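Local structure of membrane-fusion protein (Streptococcus pneumoniae, 5XU0) at residues Leu191-Tyr204 with Asp251-Lys263. The protein probably serves as the membrane fusion protein of a MacAB-like efflux pump, helping to form its channel. The protein carries 2 engineered substitutions. Residues are numbered along the deposited sequence; the frame is centred on the assembly and turned at random.
Engineered in segment 251-263: Met260 (natural residue Ile).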
ATOM      1  N   LEU B 191     -25.365  26.065 -29.461  1.00 85.87           N
ATOM      2  CA  LEU B 191     -25.877  26.175 -28.103  1.00 91.49           C
ATOM      3  C   LEU B 191     -25.053  27.166 -27.290  1.00 91.59           C
ATOM      4  O   LEU B 191     -23.820  27.165 -27.359  1.00 87.01           O
ATOM      5  CB  LEU B 191     -25.866  24.805 -27.410  1.00 84.40           C
ATOM      6  CG  LEU B 191     -26.995  23.795 -27.651  1.00 72.40           C
ATOM      7  CD1 LEU B 191     -28.234  24.248 -26.924  1.00 91.21           C
ATOM      8  CD2 LEU B 191     -27.303  23.553 -29.121  1.00 99.76           C
ATOM      9  N   SER B 192     -25.739  28.008 -26.518  1.00 99.46           N
ATOM     10  CA  SER B 192     -25.094  28.921 -25.583  1.00105.92           C
ATOM     11  C   SER B 192     -25.698  28.734 -24.199  1.00 95.73           C
ATOM     12  O   SER B 192     -26.856  28.332 -24.060  1.00 94.73           O
ATOM     13  CB  SER B 192     -25.241  30.389 -26.020  1.00 96.27           C
ATOM     14  OG  SER B 192     -24.939  30.553 -27.394  1.00108.32           O
ATOM     15  N   VAL B 193     -24.902  29.024 -23.168  1.00 88.45           N
ATOM     16  CA  VAL B 193     -25.399  28.915 -21.802  1.00 90.97           C
ATOM     17  C   VAL B 193     -26.456  29.985 -21.565  1.00 93.22           C
ATOM     18  O   VAL B 193     -26.265  31.161 -21.906  1.00 89.46           O
ATOM     19  CB  VAL B 193     -24.245  29.019 -20.793  1.00 96.86           C
ATOM     20  CG1 VAL B 193     -23.451  30.306 -20.995  1.00 98.46           C
ATOM     21  CG2 VAL B 193     -24.777  28.926 -19.368  1.00 88.86           C
ATOM     22  N   GLY B 194     -27.593  29.577 -21.004  1.00 87.60           N
ATOM     23  CA  GLY B 194     -28.709  30.466 -20.740  1.00 66.34           C
ATOM     24  C   GLY B 194     -29.984  30.117 -21.481  1.00 84.08           C
ATOM     25  O   GLY B 194     -31.070  30.525 -21.045  1.00 81.83           O
ATOM     26  N   GLN B 195     -29.895  29.367 -22.580  1.00 94.58           N
ATOM     27  CA  GLN B 195     -31.068  29.077 -23.395  1.00 93.95           C
ATOM     28  C   GLN B 195     -32.061  28.201 -22.641  1.00 89.46           C
ATOM     29  O   GLN B 195     -31.678  27.262 -21.937  1.00 80.56           O
ATOM     30  CB  GLN B 195     -30.650  28.392 -24.695  1.00 91.02           C
ATOM     31  CG  GLN B 195     -29.552  29.122 -25.450  1.00 91.45           C
ATOM     32  CD  GLN B 195     -29.289  28.529 -26.820  1.00 91.91           C
ATOM     33  OE1 GLN B 195     -28.196  28.674 -27.371  1.00 89.42           O
ATOM     34  NE2 GLN B 195     -30.291  27.862 -27.381  1.00 87.44           N
ATOM     35  N   GLU B 196     -33.345  28.509 -22.798  1.00 94.07           N
ATOM     36  CA  GLU B 196     -34.381  27.755 -22.110  1.00 91.57           C
ATOM     37  C   GLU B 196     -34.574  26.392 -22.769  1.00 93.74           C
ATOM     38  O   GLU B 196     -34.255  26.187 -23.944  1.00 94.84           O
ATOM     39  CB  GLU B 196     -35.699  28.527 -22.093  1.00 89.92           C
ATOM     40  CG  GLU B 196     -36.571  28.203 -20.887  1.00101.98           C
ATOM     41  CD  GLU B 196     -38.049  28.424 -21.146  1.00133.29           C
ATOM     42  OE1 GLU B 196     -38.868  27.659 -20.594  1.00130.93           O
ATOM     43  OE2 GLU B 196     -38.396  29.364 -21.895  1.00132.84           O
ATOM     44  N   VAL B 197     -35.107  25.454 -21.991  1.00 90.25           N
ATOM     45  CA  VAL B 197     -35.193  24.055 -22.392  1.00 89.28           C
ATOM     46  C   VAL B 197     -36.501  23.469 -21.879  1.00 85.96           C
ATOM     47  O   VAL B 197     -36.917  23.745 -20.749  1.00 93.39           O
ATOM     48  CB  VAL B 197     -33.990  23.245 -21.856  1.00 92.28           C
ATOM     49  CG1 VAL B 197     -34.294  21.752 -21.853  1.00 94.76           C
ATOM     50  CG2 VAL B 197     -32.731  23.540 -22.662  1.00 79.43           C
ATOM     51  N   SER B 198     -37.151  22.665 -22.714  1.00 87.64           N
ATOM     52  CA  SER B 198     -38.273  21.833 -22.310  1.00 91.04           C
ATOM     53  C   SER B 198     -37.870  20.367 -22.412  1.00 89.35           C
ATOM     54  O   SER B 198     -37.044  19.998 -23.253  1.00102.15           O
ATOM     55  CB  SER B 198     -39.500  22.100 -23.184  1.00101.18           C
ATOM     56  OG  SER B 198     -40.457  21.065 -23.041  1.00127.20           O
ATOM     57  N   PHE B 199     -38.445  19.527 -21.551  1.00 80.05           N
ATOM     58  CA  PHE B 199     -38.133  18.104 -21.622  1.00 89.13           C
ATOM     59  C   PHE B 199     -39.252  17.284 -20.991  1.00 91.02           C
ATOM     60  O   PHE B 199     -40.036  17.783 -20.179  1.00 84.24           O
ATOM     61  CB  PHE B 199     -36.777  17.783 -20.971  1.00 90.25           C
ATOM     62  CG  PHE B 199     -36.707  18.070 -19.492  1.00 98.02           C
ATOM     63  CD1 PHE B 199     -36.259  19.297 -19.028  1.00 87.21           C
ATOM     64  CD2 PHE B 199     -37.052  17.097 -18.566  1.00 92.42           C
ATOM     65  CE1 PHE B 199     -36.178  19.554 -17.670  1.00 80.94           C
ATOM     66  CE2 PHE B 199     -36.975  17.350 -17.208  1.00 87.82           C
ATOM     67  CZ  PHE B 199     -36.534  18.579 -16.760  1.00 83.00           C
ATOM     68  N   THR B 200     -39.304  16.010 -21.385  1.00 85.75           N
ATOM     69  CA  THR B 200     -40.360  15.083 -21.000  1.00 98.03           C
ATOM     70  C   THR B 200     -39.746  13.724 -20.693  1.00 95.98           C
ATOM     71  O   THR B 200     -38.573  13.471 -20.980  1.00 95.38           O
ATOM     72  CB  THR B 200     -41.414  14.943 -22.105  1.00105.79           C
ATOM     73  OG1 THR B 200     -42.234  13.797 -21.843  1.00106.09           O
ATOM     74  CG2 THR B 200     -40.737  14.777 -23.464  1.00 73.40           C
ATOM     75  N   SER B 201     -40.557  12.836 -20.118  1.00102.20           N
ATOM     76  CA  SER B 201     -40.092  11.511 -19.723  1.00 95.88           C
ATOM     77  C   SER B 201     -41.091  10.451 -20.160  1.00104.38           C
ATOM     78  O   SER B 201     -42.291  10.560 -19.873  1.00112.40           O
ATOM     79  CB  SER B 201     -39.870  11.423 -18.212  1.00 91.06           C
ATOM     80  OG  SER B 201     -39.575  10.088 -17.837  1.00 96.18           O
ATOM     81  N   LYS B 202     -40.581   9.397 -20.802  1.00 98.33           N
ATOM     82  CA  LYS B 202     -41.405   8.378 -21.444  1.00106.82           C
ATOM     83  C   LYS B 202     -42.234   7.564 -20.459  1.00107.23           C
ATOM     84  O   LYS B 202     -42.984   6.675 -20.868  1.00126.01           O
ATOM     85  CB  LYS B 202     -40.513   7.449 -22.278  1.00114.66           C
ATOM     86  CG  LYS B 202     -40.589   7.719 -23.771  1.00122.84           C
ATOM     87  CD  LYS B 202     -39.636   6.815 -24.541  1.00124.86           C
ATOM     88  CE  LYS B 202     -40.110   5.368 -24.541  1.00128.64           C
ATOM     89  NZ  LYS B 202     -40.686   4.975 -25.856  1.00127.43           N
ATOM     90  N   VAL B 203     -42.111   7.856 -19.164  1.00103.30           N
ATOM     91  CA  VAL B 203     -42.948   7.229 -18.154  1.00117.07           C
ATOM     92  C   VAL B 203     -44.115   8.121 -17.736  1.00114.87           C
ATOM     93  O   VAL B 203     -45.204   7.605 -17.459  1.00115.92           O
ATOM     94  CB  VAL B 203     -42.115   6.807 -16.922  1.00120.15           C
ATOM     95  CG1 VAL B 203     -41.280   7.967 -16.423  1.00102.08           C
ATOM     96  CG2 VAL B 203     -43.004   6.266 -15.821  1.00124.88           C
ATOM     97  N   TYR B 204     -43.924   9.434 -17.692  1.00113.24           N
ATOM     98  CA  TYR B 204     -45.030  10.350 -17.463  1.00106.50           C
ATOM     99  C   TYR B 204     -45.249  11.117 -18.761  1.00114.40           C
ATOM    100  O   TYR B 204     -44.779  12.255 -18.898  1.00107.48           O
ATOM    101  CB  TYR B 204     -44.740  11.307 -16.301  1.00114.14           C
ATOM    102  CG  TYR B 204     -44.616  10.664 -14.927  1.00122.18           C
ATOM    103  CD1 TYR B 204     -44.662   9.283 -14.761  1.00124.03           C
ATOM    104  CD2 TYR B 204     -44.448  11.448 -13.790  1.00126.46           C
ATOM    105  CE1 TYR B 204     -44.544   8.707 -13.505  1.00127.53           C
ATOM    106  CE2 TYR B 204     -44.332  10.879 -12.531  1.00133.49           C
ATOM    107  CZ  TYR B 204     -44.381   9.508 -12.394  1.00132.08           C
ATOM    108  OH  TYR B 204     -44.267   8.937 -11.146  1.00132.46           O
ATOM    109  N   ASP B 251     -43.398  14.259  -9.557  1.00123.56           N
ATOM    110  CA  ASP B 251     -42.854  12.960  -9.180  1.00126.09           C
ATOM    111  C   ASP B 251     -41.722  12.592 -10.131  1.00118.15           C
ATOM    112  O   ASP B 251     -41.633  11.455 -10.608  1.00110.87           O
ATOM    113  CB  ASP B 251     -43.954  11.897  -9.175  1.00139.15           C
ATOM    114  CG  ASP B 251     -45.154  12.310  -8.342  1.00145.01           C
ATOM    115  OD1 ASP B 251     -44.988  12.526  -7.121  1.00143.26           O
ATOM    116  OD2 ASP B 251     -46.262  12.423  -8.907  1.00140.38           O
ATOM    117  N   LEU B 252     -40.861  13.570 -10.412  1.00107.93           N
ATOM    118  CA  LEU B 252     -39.673  13.395 -11.239  1.00106.00           C
ATOM    119  C   LEU B 252     -38.518  12.986 -10.334  1.00 99.68           C
ATOM    120  O   LEU B 252     -38.066  13.778  -9.499  1.00105.87           O
ATOM    121  CB  LEU B 252     -39.349  14.689 -11.979  1.00101.45           C
ATOM    122  CG  LEU B 252     -38.117  14.718 -12.886  1.00 97.68           C
ATOM    123  CD1 LEU B 252     -38.376  13.985 -14.200  1.00 94.02           C
ATOM    124  CD2 LEU B 252     -37.670  16.158 -13.128  1.00 91.83           C
ATOM    125  N   LYS B 253     -38.035  11.758 -10.500  1.00 89.57           N
ATOM    126  CA  LYS B 253     -37.012  11.195  -9.633  1.00108.94           C
ATOM    127  C   LYS B 253     -35.735  10.914 -10.417  1.00104.26           C
ATOM    128  O   LYS B 253     -35.775  10.650 -11.622  1.00 91.31           O
ATOM    129  CB  LYS B 253     -37.524   9.924  -8.948  1.00104.22           C
ATOM    130  CG  LYS B 253     -38.980  10.025  -8.525  1.00111.53           C
ATOM    131  CD  LYS B 253     -39.110  10.024  -7.006  1.00113.77           C
ATOM    132  CE  LYS B 253     -40.444   9.449  -6.547  1.00120.69           C
ATOM    133  NZ  LYS B 253     -40.440   9.092  -5.098  1.00113.18           N
ATOM    134  N   GLN B 254     -34.603  10.979  -9.710  1.00101.58           N
ATOM    135  CA  GLN B 254     -33.291  10.910 -10.343  1.00 80.20           C
ATOM    136  C   GLN B 254     -33.131   9.624 -11.146  1.00 89.69           C
ATOM    137  O   GLN B 254     -33.779   8.608 -10.878  1.00 80.45           O
ATOM    138  CB  GLN B 254     -32.194  10.994  -9.287  1.00 87.73           C
ATOM    139  CG  GLN B 254     -32.562  11.800  -8.058  1.00101.60           C
ATOM    140  CD  GLN B 254     -31.401  11.962  -7.097  1.00102.88           C
ATOM    141  OE1 GLN B 254     -30.246  11.738  -7.459  1.00101.43           O
ATOM    142  NE2 GLN B 254     -31.704  12.349  -5.863  1.00 97.00           N
ATOM    143  N   GLY B 255     -32.242   9.674 -12.139  1.00101.35           N
ATOM    144  CA  GLY B 255     -31.993   8.547 -13.013  1.00 97.33           C
ATOM    145  C   GLY B 255     -32.939   8.426 -14.187  1.00 92.35           C
ATOM    146  O   GLY B 255     -32.677   7.619 -15.088  1.00 89.56           O
ATOM    147  N   PHE B 256     -34.021   9.200 -14.210  1.00 96.82           N
ATOM    148  CA  PHE B 256     -34.993   9.110 -15.293  1.00 98.80           C
ATOM    149  C   PHE B 256     -34.362   9.498 -16.625  1.00 95.99           C
ATOM    150  O   PHE B 256     -33.676  10.519 -16.729  1.00 90.73           O
ATOM    151  CB  PHE B 256     -36.191  10.015 -15.003  1.00 92.97           C
ATOM    152  CG  PHE B 256     -37.262   9.365 -14.176  1.00 98.96           C
ATOM    153  CD1 PHE B 256     -37.263   7.997 -13.966  1.00100.87           C
ATOM    154  CD2 PHE B 256     -38.280  10.125 -13.620  1.00102.10           C
ATOM    155  CE1 PHE B 256     -38.252   7.398 -13.207  1.00103.68           C
ATOM    156  CE2 PHE B 256     -39.272   9.533 -12.862  1.00101.35           C
ATOM    157  CZ  PHE B 256     -39.259   8.168 -12.655  1.00 97.97           C
ATOM    158  N   SER B 257     -34.592   8.676 -17.647  1.00 89.00           N
ATOM    159  CA  SER B 257     -34.208   9.062 -18.996  1.00 95.57           C
ATOM    160  C   SER B 257     -35.155  10.143 -19.503  1.00 91.56           C
ATOM    161  O   SER B 257     -36.355  10.124 -19.219  1.00 86.59           O
ATOM    162  CB  SER B 257     -34.220   7.855 -19.928  1.00 88.97           C
ATOM    163  OG  SER B 257     -33.238   8.002 -20.939  1.00106.33           O
ATOM    164  N   VAL B 258     -34.608  11.091 -20.256  1.00 86.48           N
ATOM    165  CA  VAL B 258     -35.295  12.346 -20.538  1.00 79.75           C
ATOM    166  C   VAL B 258     -34.961  12.784 -21.959  1.00 91.51           C
ATOM    167  O   VAL B 258     -33.826  12.626 -22.421  1.00 99.61           O
ATOM    168  CB  VAL B 258     -34.907  13.414 -19.489  1.00 87.86           C
ATOM    169  CG1 VAL B 258     -34.995  14.813 -20.062  1.00 95.81           C
ATOM    170  CG2 VAL B 258     -35.788  13.284 -18.253  1.00 83.90           C
ATOM    171  N   ASN B 259     -35.960  13.325 -22.656  1.00 87.80           N
ATOM    172  CA  ASN B 259     -35.804  13.832 -24.014  1.00 84.99           C
ATOM    173  C   ASN B 259     -36.102  15.322 -24.021  1.00 82.59           C
ATOM    174  O   ASN B 259     -37.113  15.757 -23.459  1.00 96.50           O
ATOM    175  CB  ASN B 259     -36.724  13.090 -24.979  1.00 82.35           C
ATOM    176  CG  ASN B 259     -36.571  11.589 -24.877  1.00102.06           C
ATOM    177  OD1 ASN B 259     -35.609  11.016 -25.392  1.00 93.81           O
ATOM    178  ND2 ASN B 259     -37.512  10.943 -24.194  1.00 99.52           N
HETATM  179  N   MSE B 260     -35.227  16.100 -24.653  1.00 75.84           N
HETATM  180  CA  MSE B 260     -35.249  17.550 -24.481  1.00 83.26           C
HETATM  181  C   MSE B 260     -35.219  18.346 -25.778  1.00 87.67           C
HETATM  182  O   MSE B 260     -34.655  17.906 -26.775  1.00 80.04           O
HETATM  183  CB  MSE B 260     -34.067  17.979 -23.615  1.00 95.83           C
HETATM  184  CG  MSE B 260     -33.546  16.895 -22.694  1.00102.12           C
HETATM  185 SE   MSE B 260     -32.684  17.663 -21.148  1.00131.86          SE
HETATM  186  CE  MSE B 260     -31.369  18.746 -22.093  1.00 83.89           C
ATOM    187  N   GLU B 261     -35.816  19.535 -25.742  1.00 86.30           N
ATOM    188  CA  GLU B 261     -35.796  20.480 -26.851  1.00 84.80           C
ATOM    189  C   GLU B 261     -35.254  21.806 -26.341  1.00 79.02           C
ATOM    190  O   GLU B 261     -35.815  22.386 -25.404  1.00 88.44           O
ATOM    191  CB  GLU B 261     -37.195  20.660 -27.441  1.00 75.98           C
ATOM    192  CG  GLU B 261     -37.215  21.356 -28.788  1.00 77.35           C
ATOM    193  CD  GLU B 261     -38.614  21.478 -29.351  1.00 80.79           C
ATOM    194  OE1 GLU B 261     -39.508  20.740 -28.884  1.00 72.73           O
ATOM    195  OE2 GLU B 261     -38.819  22.311 -30.259  1.00 92.67           O
ATOM    196  N   VAL B 262     -34.166  22.282 -26.941  1.00 73.09           N
ATOM    197  CA  VAL B 262     -33.570  23.562 -26.572  1.00 73.48           C
ATOM    198  C   VAL B 262     -34.113  24.629 -27.508  1.00 87.76           C
ATOM    199  O   VAL B 262     -33.906  24.566 -28.726  1.00 83.39           O
ATOM    200  CB  VAL B 262     -32.038  23.526 -26.627  1.00 72.74           C
ATOM    201  CG1 VAL B 262     -31.492  24.857 -26.131  1.00 88.34           C
ATOM    202  CG2 VAL B 262     -31.509  22.371 -25.806  1.00 79.63           C
ATOM    203  N   LYS B 263     -34.787  25.619 -26.936  1.00 86.83           N
ATOM    204  CA  LYS B 263     -35.422  26.660 -27.729  1.00 85.70           C
ATOM    205  C   LYS B 263     -34.380  27.567 -28.374  1.00 90.67           C
ATOM    206  O   LYS B 263     -33.461  28.048 -27.703  1.00 84.73           O
ATOM    207  CB  LYS B 263     -36.361  27.484 -26.850  1.00 89.79           C
ATOM    208  CG  LYS B 263     -37.167  28.518 -27.605  1.00113.54           C
ATOM    209  CD  LYS B 263     -37.913  27.905 -28.782  1.00126.51           C
ATOM    210  CE  LYS B 263     -38.912  28.903 -29.342  1.00118.55           C
ATOM    211  NZ  LYS B 263     -39.335  28.573 -30.727  1.00101.44           N
TER
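Phe199 and the engineered, selenium-bearing Met260 face each other in an antiparallel non-hydrogen-bonded pair, a worked example of how two barrel strands share one apolar face. A chi1 of 63° tucks the Phe199 ring back over its own backbone, with CG flanked by N and C, and brings it obliquely against Val258, whose CG1 lies 3.4 Å from Phe199 CD2. SE of Met260 approaches the same ring obliquely, 5.0 Å from its centroid, in a Met-aromatic contact, while Leu252 CD2 meets the ring at its edge. Further along this face Val197 CG2 touches Val262 CG2 at 3.6 Å, and the methyl ends of Leu191 and Val262 meet head-on, CD1 to CG1 at 3.4 Å. Ser198 with Glu261 and Thr200 with Asn259 form the hydrogen-bonded pairs, their side chains on the other face; Glu261 N gives a nearly straight bond of 2.8 Å to Ser198 O. At one end, Gln195 OE1 accepts Ser192 N from above its carbonyl plane (2.7 Å), and NE2 bonds weakly to Lys263 O, so the amide bridges its own turn and the partner strand's end. At the other, Val203 CG1 lies over the centre of one Phe256 face, and the Tyr204 ring turns its edge to Asp251 CB. Trp209 lies nearly parallel to Phe199, and Val262 packs on Leu5. Strands 257-262 and 196-201 thus pair within a closed, six-stranded antiparallel barrel, consistent with the beta-barrel domain of membrane fusion proteins.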